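Local coordinates for maltose-binding protein MalE1 (Thermotoga maritima, PDB 6DTU) that binds maltotetraose and probably serves as the extracytoplasmic sugar-capturing component of a maltose transport system, at residues E122-L130 and V245-P253. Numbering follows the deposited sequence.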
# COMPACT_ATOMS: atom_id res chain seq x y z
N GLU A 122 21.43 14.74 -1.00
CA GLU A 122 21.75 13.42 -0.47
C GLU A 122 20.84 13.12 0.71
O GLU A 122 20.67 13.97 1.59
CB GLU A 122 23.23 13.34 -0.07
CG GLU A 122 24.14 13.64 -1.25
CD GLU A 122 25.59 13.39 -0.95
OE1 GLU A 122 25.90 13.03 0.20
OE2 GLU A 122 26.40 13.55 -1.88
N PRO A 123 20.24 11.94 0.76
CA PRO A 123 19.18 11.68 1.75
C PRO A 123 19.75 11.45 3.14
O PRO A 123 20.85 10.90 3.30
CB PRO A 123 18.53 10.40 1.22
CG PRO A 123 19.64 9.70 0.48
CD PRO A 123 20.43 10.80 -0.16
N PRO A 124 19.00 11.83 4.18
CA PRO A 124 19.45 11.59 5.55
C PRO A 124 19.54 10.10 5.83
O PRO A 124 18.79 9.29 5.29
CB PRO A 124 18.35 12.24 6.40
CG PRO A 124 17.14 12.16 5.52
CD PRO A 124 17.65 12.43 4.14
N LYS A 125 20.49 9.75 6.70
CA LYS A 125 20.69 8.36 7.08
C LYS A 125 20.00 8.00 8.39
O LYS A 125 19.73 6.82 8.63
CB LYS A 125 22.20 8.08 7.22
CG LYS A 125 22.61 6.63 6.97
CD LYS A 125 23.96 6.33 7.61
CE LYS A 125 24.70 5.22 6.89
NZ LYS A 125 24.03 3.90 7.01
N THR A 126 19.72 8.99 9.24
CA THR A 126 19.03 8.78 10.50
C THR A 126 17.86 9.75 10.61
O THR A 126 17.80 10.76 9.90
CB THR A 126 19.94 8.99 11.71
OG1 THR A 126 20.30 10.37 11.79
CG2 THR A 126 21.20 8.16 11.57
N MET A 127 16.91 9.39 11.47
CA MET A 127 15.78 10.27 11.74
C MET A 127 16.24 11.55 12.42
O MET A 127 15.67 12.62 12.17
CB MET A 127 14.72 9.53 12.57
CG MET A 127 13.86 8.50 11.78
SD MET A 127 12.91 9.20 10.39
CE MET A 127 11.83 10.39 11.21
N ASP A 128 17.27 11.48 13.25
CA ASP A 128 17.84 12.69 13.84
C ASP A 128 18.35 13.63 12.75
O ASP A 128 18.13 14.85 12.82
CB ASP A 128 18.96 12.36 14.83
CG ASP A 128 18.42 11.83 16.16
OD1 ASP A 128 17.30 12.20 16.54
OD2 ASP A 128 19.15 11.10 16.85
N GLU A 129 19.01 13.08 11.73
CA GLU A 129 19.46 13.89 10.61
C GLU A 129 18.27 14.40 9.79
O GLU A 129 18.25 15.56 9.37
CB GLU A 129 20.39 13.05 9.74
CG GLU A 129 21.22 13.80 8.72
CD GLU A 129 21.86 12.87 7.71
OE1 GLU A 129 21.98 11.66 8.01
OE2 GLU A 129 22.25 13.34 6.61
N LEU A 130 17.26 13.55 9.58
CA LEU A 130 16.08 13.99 8.85
C LEU A 130 15.40 15.14 9.57
O LEU A 130 15.00 16.13 8.94
CB LEU A 130 15.13 12.82 8.59
CG LEU A 130 13.80 13.10 7.87
CD1 LEU A 130 13.34 11.90 7.08
CD2 LEU A 130 12.68 13.51 8.84
N VAL A 245 14.82 7.88 -4.22
CA VAL A 245 14.17 6.94 -3.31
C VAL A 245 15.24 6.29 -2.44
O VAL A 245 16.26 5.82 -2.95
CB VAL A 245 13.37 5.86 -4.07
CG1 VAL A 245 12.68 4.92 -3.08
CG2 VAL A 245 12.36 6.50 -5.03
N ALA A 246 15.00 6.26 -1.13
CA ALA A 246 15.93 5.68 -0.17
C ALA A 246 15.13 5.02 0.94
O ALA A 246 13.96 5.36 1.15
CB ALA A 246 16.83 6.77 0.42
N PRO A 247 15.71 4.06 1.65
CA PRO A 247 15.02 3.55 2.84
C PRO A 247 14.72 4.66 3.83
O PRO A 247 15.42 5.68 3.89
CB PRO A 247 16.01 2.53 3.42
CG PRO A 247 16.85 2.13 2.26
CD PRO A 247 16.97 3.34 1.39
N ILE A 248 13.64 4.48 4.59
CA ILE A 248 13.33 5.43 5.65
C ILE A 248 14.53 5.48 6.59
O ILE A 248 15.15 4.43 6.86
CB ILE A 248 12.06 5.01 6.40
CG1 ILE A 248 10.87 4.95 5.44
CG2 ILE A 248 11.78 5.94 7.60
CD1 ILE A 248 9.65 4.24 6.02
N PRO A 249 14.95 6.66 7.04
CA PRO A 249 16.13 6.73 7.91
C PRO A 249 15.92 5.89 9.16
O PRO A 249 14.80 5.74 9.64
CB PRO A 249 16.23 8.22 8.23
CG PRO A 249 15.58 8.91 7.03
CD PRO A 249 14.46 7.99 6.65
N ASP A 250 17.02 5.29 9.65
CA ASP A 250 16.95 4.47 10.85
C ASP A 250 16.36 5.29 11.99
O ASP A 250 16.67 6.47 12.16
CB ASP A 250 18.34 3.99 11.27
CG ASP A 250 18.93 2.94 10.33
OD1 ASP A 250 18.18 2.19 9.65
OD2 ASP A 250 20.17 2.88 10.26
N LEU A 251 15.49 4.65 12.79
CA LEU A 251 14.82 5.37 13.87
C LEU A 251 15.81 5.81 14.92
O LEU A 251 15.67 6.89 15.53
CB LEU A 251 13.74 4.48 14.48
CG LEU A 251 12.88 3.77 13.44
CD1 LEU A 251 11.84 2.93 14.17
CD2 LEU A 251 12.25 4.79 12.50
N GLU A 252 16.79 4.97 15.19
CA GLU A 252 17.93 5.28 16.05
C GLU A 252 19.02 4.30 15.70
O GLU A 252 18.82 3.41 14.85
CB GLU A 252 17.55 5.21 17.54
CG GLU A 252 17.12 3.85 18.07
CD GLU A 252 16.85 3.87 19.56
OE1 GLU A 252 15.77 4.35 19.97
OE2 GLU A 252 17.72 3.41 20.33
N PRO A 253 20.25 4.49 16.22
CA PRO A 253 21.33 3.56 15.86
C PRO A 253 20.95 2.10 16.09
O PRO A 253 20.54 1.73 17.20
CB PRO A 253 22.47 4.02 16.77
CG PRO A 253 22.23 5.49 16.88
CD PRO A 253 20.75 5.59 17.07
O HOH W 1 17.87 6.58 4.27
O HOH W 2 21.95 2.40 8.46
O HOH W 3 17.90 8.90 14.59
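Pro249 pushes its ring into the bend where the segment 122-130 turns into helix 127-140, and here the packing is tight. Pro249 CB lies 3.3 Å from Thr126 C, while Pro249 CG meets Leu130 CD1 at 3.7 Å and also touches Pro124 CG, the two proline rings set obliquely. Met127 crosses Pro249 at about a right angle. With CG beside its own backbone N (chi1 -75°) and further bends at chi2 and chi3, its chain curls round so that Met127 SD lies 4.1 Å from Pro249 CB, and its CG touches Leu251 CD2; Phe161 of helix 155-164 borders the same sulfur-bearing side chain. An alanine in place of Met127 would probably open a gap between Pro249, Leu251 and Phe161, leaving Leu251 CD2 without the methylene it packs on.

Two backbone bonds join the segments in a single beta bridge between Thr126 and Asp250: Met127 N gives the shorter one to Asp250 O (3.0 Å), and Asp250 N a longer one to Lys125 O (3.3 Å). Thr126 is the N-cap of helix 127-140, its OG1 accepting from Glu129 N. In this lobe of the solute-binding protein the contact thus ties the start of that helix to the loop leaving edge strand 243-246, the side chain of Ile248 still about 13 Å from a bound glucose.

On the solvent side the contact passes to side chains and water. Lys125 NZ and Asp250 OD2 are oppositely charged but 5.1 Å apart, and one water bridges them, accepting from Lys125 NZ and donating to Asp250 OD2. Toward Pro123 and Ala246 the backbones spread apart, and a second water donates to both Pro124 O and Pro247 O. Beyond it, Pro123 CG grazes Ala246 CB at 4.1 Å, a light touch beside strand 112-116.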